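PDB 1SZ9: PCF11 protein from Saccharomyces cerevisiae, which binds the carboxy-terminal domain of RNA polymerase II through its CTD-interacting domain and serves in the processing of mRNA 3' ends. Local coordinates for residues 92-97 with 104-109; 111-116 with 126-131. One frame throughout, in Å; residues are numbered along the deposited sequence.

Contact 1 (92-97 with 104-109)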
ATOM      1  N   ARG A  92      -1.910 -11.775   3.230  1.00 24.13           N
ATOM      2  CA  ARG A  92      -2.614 -11.841   4.510  1.00 27.31           C
ATOM      3  C   ARG A  92      -3.889 -11.018   4.472  1.00 24.10           C
ATOM      4  O   ARG A  92      -4.922 -11.459   4.973  1.00 22.30           O
ATOM      5  CB  ARG A  92      -1.709 -11.365   5.659  1.00 30.97           C
ATOM      6  CG  ARG A  92      -0.680 -12.417   6.060  1.00 40.41           C
ATOM      7  CD  ARG A  92       0.469 -11.845   6.876  1.00 45.72           C
ATOM      8  NE  ARG A  92       1.572 -12.803   6.964  1.00 50.61           N
ATOM      9  CZ  ARG A  92       2.796 -12.510   7.402  1.00 51.78           C
ATOM     10  NH1 ARG A  92       3.092 -11.277   7.801  1.00 52.87           N
ATOM     11  NH2 ARG A  92       3.730 -13.454   7.424  1.00 51.71           N
ATOM     12  N   THR A  93      -3.823  -9.836   3.862  1.00 19.25           N
ATOM     13  CA  THR A  93      -4.998  -8.978   3.764  1.00 19.79           C
ATOM     14  C   THR A  93      -6.075  -9.645   2.920  1.00 20.04           C
ATOM     15  O   THR A  93      -7.235  -9.699   3.308  1.00 18.55           O
ATOM     16  CB  THR A  93      -4.631  -7.607   3.136  1.00 20.87           C
ATOM     17  OG1 THR A  93      -3.691  -6.962   3.989  1.00 21.31           O
ATOM     18  CG2 THR A  93      -5.871  -6.687   2.981  1.00 17.70           C
ATOM     19  N   TYR A  94      -5.668 -10.150   1.760  1.00 21.95           N
ATOM     20  CA  TYR A  94      -6.573 -10.815   0.833  1.00 21.87           C
ATOM     21  C   TYR A  94      -7.328 -11.953   1.528  1.00 23.01           C
ATOM     22  O   TYR A  94      -8.531 -12.134   1.334  1.00 22.52           O
ATOM     23  CB  TYR A  94      -5.769 -11.373  -0.358  1.00 20.30           C
ATOM     24  CG  TYR A  94      -6.634 -11.882  -1.491  1.00 19.58           C
ATOM     25  CD1 TYR A  94      -7.270 -13.118  -1.404  1.00 19.71           C
ATOM     26  CD2 TYR A  94      -6.828 -11.119  -2.650  1.00 19.59           C
ATOM     27  CE1 TYR A  94      -8.077 -13.595  -2.443  1.00 21.28           C
ATOM     28  CE2 TYR A  94      -7.652 -11.584  -3.700  1.00 19.27           C
ATOM     29  CZ  TYR A  94      -8.263 -12.818  -3.585  1.00 19.50           C
ATOM     30  OH  TYR A  94      -9.056 -13.298  -4.593  1.00 19.51           O
ATOM     31  N   LEU A  95      -6.610 -12.713   2.346  1.00 22.49           N
ATOM     32  CA  LEU A  95      -7.205 -13.837   3.063  1.00 23.08           C
ATOM     33  C   LEU A  95      -8.160 -13.411   4.175  1.00 23.28           C
ATOM     34  O   LEU A  95      -8.949 -14.228   4.675  1.00 23.20           O
ATOM     35  CB  LEU A  95      -6.089 -14.722   3.646  1.00 20.40           C
ATOM     36  CG  LEU A  95      -5.228 -15.411   2.574  1.00 20.69           C
ATOM     37  CD1 LEU A  95      -4.047 -16.098   3.214  1.00 22.89           C
ATOM     38  CD2 LEU A  95      -6.092 -16.421   1.785  1.00 18.42           C
ATOM     39  N   LEU A  96      -8.103 -12.133   4.543  1.00 24.32           N
ATOM     40  CA  LEU A  96      -8.940 -11.612   5.629  1.00 25.28           C
ATOM     41  C   LEU A  96     -10.022 -10.626   5.236  1.00 24.92           C
ATOM     42  O   LEU A  96     -10.657 -10.019   6.099  1.00 25.99           O
ATOM     43  CB  LEU A  96      -8.043 -11.002   6.723  1.00 27.26           C
ATOM     44  CG  LEU A  96      -7.158 -12.013   7.501  1.00 29.27           C
ATOM     45  CD1 LEU A  96      -6.162 -11.280   8.407  1.00 29.41           C
ATOM     46  CD2 LEU A  96      -8.042 -12.953   8.333  1.00 27.43           C
ATOM     47  N   VAL A  97     -10.255 -10.448   3.940  1.00 23.32           N
ATOM     48  CA  VAL A  97     -11.305  -9.516   3.535  1.00 22.36           C
ATOM     49  C   VAL A  97     -12.342 -10.194   2.658  1.00 23.57           C
ATOM     50  O   VAL A  97     -12.125 -11.296   2.146  1.00 23.49           O
ATOM     51  CB  VAL A  97     -10.734  -8.283   2.790  1.00 23.13           C
ATOM     52  CG1 VAL A  97      -9.761  -7.530   3.719  1.00 21.49           C
ATOM     53  CG2 VAL A  97     -10.049  -8.724   1.478  1.00 20.22           C
ATOM     54  N   LYS A 104     -11.118  -5.486  -5.645  1.00 21.66           N
ATOM     55  CA  LYS A 104     -10.437  -4.191  -5.582  1.00 20.46           C
ATOM     56  C   LYS A 104      -8.933  -4.394  -5.368  1.00 22.23           C
ATOM     57  O   LYS A 104      -8.116  -3.696  -5.982  1.00 20.58           O
ATOM     58  CB  LYS A 104     -11.063  -3.317  -4.488  1.00 23.46           C
ATOM     59  CG  LYS A 104     -12.320  -2.602  -5.005  1.00 25.89           C
ATOM     60  CD  LYS A 104     -13.324  -2.321  -3.927  1.00 31.89           C
ATOM     61  CE  LYS A 104     -14.436  -1.378  -4.453  1.00 33.01           C
ATOM     62  NZ  LYS A 104     -14.636  -1.421  -5.937  1.00 28.92           N
ATOM     63  N   LEU A 105      -8.561  -5.362  -4.523  1.00 18.61           N
ATOM     64  CA  LEU A 105      -7.132  -5.663  -4.318  1.00 19.04           C
ATOM     65  C   LEU A 105      -6.549  -6.204  -5.626  1.00 19.34           C
ATOM     66  O   LEU A 105      -5.389  -5.975  -5.943  1.00 18.80           O
ATOM     67  CB  LEU A 105      -6.936  -6.732  -3.246  1.00 16.94           C
ATOM     68  CG  LEU A 105      -7.265  -6.319  -1.807  1.00 17.65           C
ATOM     69  CD1 LEU A 105      -7.195  -7.543  -0.924  1.00 17.01           C
ATOM     70  CD2 LEU A 105      -6.295  -5.223  -1.343  1.00 18.57           C
ATOM     71  N   ILE A 106      -7.367  -6.926  -6.386  1.00 18.31           N
ATOM     72  CA  ILE A 106      -6.888  -7.504  -7.640  1.00 19.57           C
ATOM     73  C   ILE A 106      -6.636  -6.424  -8.688  1.00 19.25           C
ATOM     74  O   ILE A 106      -5.617  -6.442  -9.379  1.00 17.29           O
ATOM     75  CB  ILE A 106      -7.905  -8.559  -8.172  1.00 20.87           C
ATOM     76  CG1 ILE A 106      -7.897  -9.778  -7.230  1.00 18.70           C
ATOM     77  CG2 ILE A 106      -7.578  -8.960  -9.654  1.00 18.80           C
ATOM     78  CD1 ILE A 106      -9.139 -10.676  -7.375  1.00 17.59           C
ATOM     79  N   ASN A 107      -7.575  -5.491  -8.817  1.00 20.69           N
ATOM     80  CA  ASN A 107      -7.414  -4.414  -9.786  1.00 20.69           C
ATOM     81  C   ASN A 107      -6.193  -3.579  -9.419  1.00 22.28           C
ATOM     82  O   ASN A 107      -5.419  -3.180 -10.288  1.00 21.74           O
ATOM     83  CB  ASN A 107      -8.686  -3.558  -9.840  1.00 18.66           C
ATOM     84  CG  ASN A 107      -9.827  -4.287 -10.548  1.00 23.38           C
ATOM     85  OD1 ASN A 107      -9.587  -5.282 -11.227  1.00 23.14           O
ATOM     86  ND2 ASN A 107     -11.053  -3.802 -10.395  1.00 23.69           N
ATOM     87  N   MET A 108      -6.008  -3.350  -8.121  1.00 20.52           N
ATOM     88  CA  MET A 108      -4.864  -2.577  -7.652  1.00 21.85           C
ATOM     89  C   MET A 108      -3.563  -3.270  -8.059  1.00 20.09           C
ATOM     90  O   MET A 108      -2.616  -2.617  -8.519  1.00 21.23           O
ATOM     91  CB  MET A 108      -4.928  -2.406  -6.127  1.00 19.67           C
ATOM     92  CG  MET A 108      -3.708  -1.716  -5.509  1.00 22.51           C
ATOM     93  SD  MET A 108      -3.892  -1.645  -3.701  1.00 22.43           S
ATOM     94  CE  MET A 108      -3.676  -3.456  -3.296  1.00 22.58           C
ATOM     95  N   PHE A 109      -3.518  -4.587  -7.882  1.00 19.40           N
ATOM     96  CA  PHE A 109      -2.346  -5.384  -8.263  1.00 19.39           C
ATOM     97  C   PHE A 109      -2.089  -5.279  -9.779  1.00 20.67           C
ATOM     98  O   PHE A 109      -0.946  -5.143 -10.223  1.00 18.65           O
ATOM     99  CB  PHE A 109      -2.576  -6.843  -7.882  1.00 21.11           C
ATOM    100  CG  PHE A 109      -1.607  -7.797  -8.517  1.00 24.02           C
ATOM    101  CD1 PHE A 109      -0.279  -7.866  -8.075  1.00 24.63           C
ATOM    102  CD2 PHE A 109      -2.000  -8.579  -9.594  1.00 23.02           C
ATOM    103  CE1 PHE A 109       0.644  -8.695  -8.706  1.00 25.18           C
ATOM    104  CE2 PHE A 109      -1.076  -9.418 -10.239  1.00 27.10           C
ATOM    105  CZ  PHE A 109       0.247  -9.471  -9.794  1.00 25.24           C
TER

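Contact 2 (111-116 with 126-131)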
ATOM      1  N   LEU A 111      -2.701  -2.834 -11.768  1.00 26.50           N
ATOM      2  CA  LEU A 111      -2.066  -1.561 -12.106  1.00 25.59           C
ATOM      3  C   LEU A 111      -0.621  -1.501 -11.617  1.00 25.92           C
ATOM      4  O   LEU A 111       0.166  -0.719 -12.148  1.00 27.58           O
ATOM      5  CB  LEU A 111      -2.871  -0.383 -11.545  1.00 25.63           C
ATOM      6  CG  LEU A 111      -4.303  -0.272 -12.070  1.00 28.65           C
ATOM      7  CD1 LEU A 111      -4.952   0.971 -11.478  1.00 26.93           C
ATOM      8  CD2 LEU A 111      -4.313  -0.197 -13.601  1.00 27.98           C
ATOM      9  N   TRP A 112      -0.254  -2.317 -10.621  1.00 23.34           N
ATOM     10  CA  TRP A 112       1.140  -2.306 -10.156  1.00 24.12           C
ATOM     11  C   TRP A 112       2.057  -2.875 -11.243  1.00 24.34           C
ATOM     12  O   TRP A 112       3.243  -2.595 -11.250  1.00 26.09           O
ATOM     13  CB  TRP A 112       1.355  -3.135  -8.875  1.00 20.77           C
ATOM     14  CG  TRP A 112       0.756  -2.569  -7.603  1.00 23.69           C
ATOM     15  CD1 TRP A 112       0.363  -1.281  -7.375  1.00 21.35           C
ATOM     16  CD2 TRP A 112       0.528  -3.281  -6.382  1.00 19.87           C
ATOM     17  NE1 TRP A 112      -0.098  -1.145  -6.075  1.00 20.57           N
ATOM     18  CE2 TRP A 112      -0.007  -2.360  -5.449  1.00 21.32           C
ATOM     19  CE3 TRP A 112       0.720  -4.612  -5.986  1.00 19.75           C
ATOM     20  CZ2 TRP A 112      -0.352  -2.730  -4.135  1.00 18.85           C
ATOM     21  CZ3 TRP A 112       0.381  -4.981  -4.679  1.00 21.34           C
ATOM     22  CH2 TRP A 112      -0.150  -4.039  -3.773  1.00 19.30           C
ATOM     23  N   LEU A 113       1.506  -3.685 -12.144  1.00 24.28           N
ATOM     24  CA  LEU A 113       2.285  -4.290 -13.242  1.00 26.75           C
ATOM     25  C   LEU A 113       2.646  -3.260 -14.322  1.00 25.40           C
ATOM     26  O   LEU A 113       3.600  -3.437 -15.058  1.00 28.82           O
ATOM     27  CB  LEU A 113       1.496  -5.447 -13.873  1.00 27.22           C
ATOM     28  CG  LEU A 113       1.713  -6.896 -13.412  1.00 31.77           C
ATOM     29  CD1 LEU A 113       2.470  -6.982 -12.101  1.00 29.51           C
ATOM     30  CD2 LEU A 113       0.367  -7.580 -13.333  1.00 27.90           C
ATOM     31  N   ASN A 114       1.882  -2.184 -14.409  1.00 24.93           N
ATOM     32  CA  ASN A 114       2.145  -1.127 -15.381  1.00 25.86           C
ATOM     33  C   ASN A 114       1.658   0.204 -14.787  1.00 25.80           C
ATOM     34  O   ASN A 114       0.720   0.826 -15.295  1.00 27.03           O
ATOM     35  CB  ASN A 114       1.436  -1.434 -16.711  1.00 27.30           C
ATOM     36  CG  ASN A 114       1.732  -0.386 -17.788  1.00 33.62           C
ATOM     37  OD1 ASN A 114       2.851   0.125 -17.871  1.00 31.75           O
ATOM     38  ND2 ASN A 114       0.728  -0.069 -18.619  1.00 30.76           N
ATOM     39  N   PRO A 115       2.312   0.668 -13.704  1.00 23.22           N
ATOM     40  CA  PRO A 115       1.918   1.923 -13.047  1.00 23.63           C
ATOM     41  C   PRO A 115       2.077   3.159 -13.938  1.00 26.34           C
ATOM     42  O   PRO A 115       3.125   3.358 -14.541  1.00 26.16           O
ATOM     43  CB  PRO A 115       2.840   1.984 -11.842  1.00 18.44           C
ATOM     44  CG  PRO A 115       4.131   1.403 -12.400  1.00 20.45           C
ATOM     45  CD  PRO A 115       3.634   0.210 -13.224  1.00 22.30           C
ATOM     46  N   ASN A 116       1.029   3.971 -14.018  1.00 27.47           N
ATOM     47  CA  ASN A 116       1.082   5.184 -14.820  1.00 29.01           C
ATOM     48  C   ASN A 116       1.522   4.917 -16.255  1.00 28.68           C
ATOM     49  O   ASN A 116       2.131   5.771 -16.887  1.00 31.70           O
ATOM     50  CB  ASN A 116       2.036   6.181 -14.147  1.00 28.79           C
ATOM     51  CG  ASN A 116       1.598   6.519 -12.725  1.00 30.27           C
ATOM     52  OD1 ASN A 116       2.343   6.325 -11.759  1.00 34.92           O
ATOM     53  ND2 ASN A 116       0.386   7.011 -12.597  1.00 28.57           N
ATOM     54  N   SER A 126      10.179  -9.717  -7.798  1.00 36.88           N
ATOM     55  CA  SER A 126       9.937 -10.902  -6.965  1.00 37.18           C
ATOM     56  C   SER A 126       8.611 -10.913  -6.199  1.00 33.54           C
ATOM     57  O   SER A 126       7.911 -11.923  -6.175  1.00 32.43           O
ATOM     58  CB  SER A 126      11.060 -11.099  -5.960  1.00 36.88           C
ATOM     59  OG  SER A 126      10.727 -12.190  -5.113  1.00 41.81           O
ATOM     60  N   ALA A 127       8.299  -9.793  -5.556  1.00 31.30           N
ATOM     61  CA  ALA A 127       7.071  -9.635  -4.790  1.00 29.58           C
ATOM     62  C   ALA A 127       5.831  -9.810  -5.684  1.00 27.01           C
ATOM     63  O   ALA A 127       4.917 -10.556  -5.343  1.00 26.80           O
ATOM     64  CB  ALA A 127       7.055  -8.261  -4.131  1.00 29.31           C
ATOM     65  N   LEU A 128       5.823  -9.134  -6.831  1.00 24.69           N
ATOM     66  CA  LEU A 128       4.715  -9.195  -7.776  1.00 24.06           C
ATOM     67  C   LEU A 128       4.477 -10.594  -8.346  1.00 25.81           C
ATOM     68  O   LEU A 128       3.332 -10.975  -8.562  1.00 23.78           O
ATOM     69  CB  LEU A 128       4.932  -8.183  -8.918  1.00 24.12           C
ATOM     70  CG  LEU A 128       4.912  -6.716  -8.474  1.00 27.20           C
ATOM     71  CD1 LEU A 128       5.105  -5.797  -9.662  1.00 28.86           C
ATOM     72  CD2 LEU A 128       3.578  -6.400  -7.781  1.00 28.26           C
ATOM     73  N   GLU A 129       5.549 -11.350  -8.603  1.00 26.93           N
ATOM     74  CA  GLU A 129       5.418 -12.718  -9.120  1.00 28.30           C
ATOM     75  C   GLU A 129       4.789 -13.612  -8.053  1.00 26.74           C
ATOM     76  O   GLU A 129       3.949 -14.446  -8.367  1.00 27.33           O
ATOM     77  CB  GLU A 129       6.786 -13.320  -9.485  1.00 31.91           C
ATOM     78  CG  GLU A 129       7.433 -12.767 -10.748  1.00 41.80           C
ATOM     79  CD  GLU A 129       8.847 -13.325 -10.952  1.00 48.63           C
ATOM     80  OE1 GLU A 129       9.024 -14.563 -10.819  1.00 50.38           O
ATOM     81  OE2 GLU A 129       9.777 -12.530 -11.239  1.00 51.14           O
ATOM     82  N   LYS A 130       5.225 -13.453  -6.801  1.00 25.61           N
ATOM     83  CA  LYS A 130       4.682 -14.242  -5.697  1.00 25.15           C
ATOM     84  C   LYS A 130       3.194 -13.921  -5.501  1.00 23.58           C
ATOM     85  O   LYS A 130       2.399 -14.812  -5.203  1.00 21.10           O
ATOM     86  CB  LYS A 130       5.420 -13.955  -4.387  1.00 27.51           C
ATOM     87  CG  LYS A 130       6.812 -14.571  -4.222  1.00 31.43           C
ATOM     88  CD  LYS A 130       7.253 -14.368  -2.760  1.00 36.98           C
ATOM     89  CE  LYS A 130       8.718 -14.719  -2.478  1.00 40.79           C
ATOM     90  NZ  LYS A 130       9.002 -16.185  -2.509  1.00 43.52           N
ATOM     91  N   ILE A 131       2.827 -12.649  -5.650  1.00 21.41           N
ATOM     92  CA  ILE A 131       1.420 -12.261  -5.499  1.00 22.22           C
ATOM     93  C   ILE A 131       0.616 -12.867  -6.641  1.00 20.39           C
ATOM     94  O   ILE A 131      -0.489 -13.373  -6.436  1.00 19.42           O
ATOM     95  CB  ILE A 131       1.236 -10.720  -5.510  1.00 23.70           C
ATOM     96  CG1 ILE A 131       1.728 -10.138  -4.187  1.00 22.53           C
ATOM     97  CG2 ILE A 131      -0.253 -10.365  -5.722  1.00 26.00           C
ATOM     98  CD1 ILE A 131       1.800  -8.591  -4.178  1.00 21.49           C
TER

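Contact 1 (92-97 with 104-109)
Leu105 lays one methyl, CD1, against the backbone of the facing helix, 3.8 Å from Tyr94 CA. This is the place where the end of helix 86-95 lies against helix 99-112, and 7.3 Å between the CA atoms of Tyr94 and Leu105 is close enough for a single branched side chain to span the gap. Around that methyl the first segment forms a small apolar cup. Val97 meets it tip to tip, CG2 being 3.9 Å from Leu105 CD1. Thr93 adds its methyl CG2 at 4.2 Å from Leu105 CD1, its hydroxyl OG1 being hydrogen-bonded to Leu89 O. Tyr94 CD2 stands 4.0 Å from Leu105 CD1, the ring lying obliquely to the leucine.

Tyr94 reaches across because its CG stands opposite the backbone N (chi1 -170°), which carries the ring out to Ile106. There Ile106 CG1 sits at the ring's edge, in its plane, 4.0 Å from Tyr94 CE2, while Ile106 CD1 lies 3.8 Å from Tyr94 OH. Phe134 of helix 125-137 packs edge-to-face with the same ring. Leucine suits the centre, being slim and forked, and tyrosine suits the place beside it, where a long flat group can touch both helix 99-112 and helix 125-137. With no hydrogen bond or charge pair between the segments, the cohesion here comes from dispersion and the exclusion of water.

Contact 2 (111-116 with 126-131)
The right-handed superhelix of a CID domain, built from helices in the manner of arm repeats, is continued here by helix 125-137, which packs against the last turn of helix 99-112 and the residues just beyond it. Leu128 carries the contact: its two methyls part to meet two neighbours. CD2 lies 3.8 Å from Trp112 CE3, on the benzo ring of the indole, the methyl coming in obliquely to the ring. CD1 turns the other way to Leu113, whose CD1 is 3.8 Å from Leu128 CD1, the two leucines running antiparallel alongside one another.

One turn on, Ile131 sends CD1 to the indole's edge, in its plane, 3.9 Å from Trp112 CZ3, and the two side chains cross at about a right angle. The torsion of Trp112 (chi1 -70°) sets CG opposite the carbonyl carbon, which brings the CE3-CZ3 side of the indole toward helix 125-137, while its NE1 bonds to Asp68 OD1 and Phe123 meets the ring edge-to-face. An alanine here, lacking both methyls, would probably leave Trp112 CE3 without its leucine partner, weaken the packing on Leu113 CD1 and open a gap beside the indole. Tryptophan suits a place that needs both apolar carbon and one polar anchor: the carbon edge of the indole packs against Leu128 and Ile131, while its N-H is satisfied by Asp68 of helix 57-73.

How the contacts relate
The two contacts come one after the other along the chain, without overlap, their centres about 13 Å apart. Helix 99-112 belongs to both: its middle meets the end of helix 86-95 in contact 1, and its last turn meets helix 125-137 in contact 2. Phe109, in segment 104-109 though it does not touch 92-97, packs on segment 126-131, its CD1 3.4 Å from Ile131 CG2, and on Tyr90 of helix 86-95. Three helices, 86-95, 99-112 and 125-137, are thus linked by apolar side chains. In this all-helical domain, such layering of successive helices probably helps keep the scaffold that recognises the polymerase tail in shape.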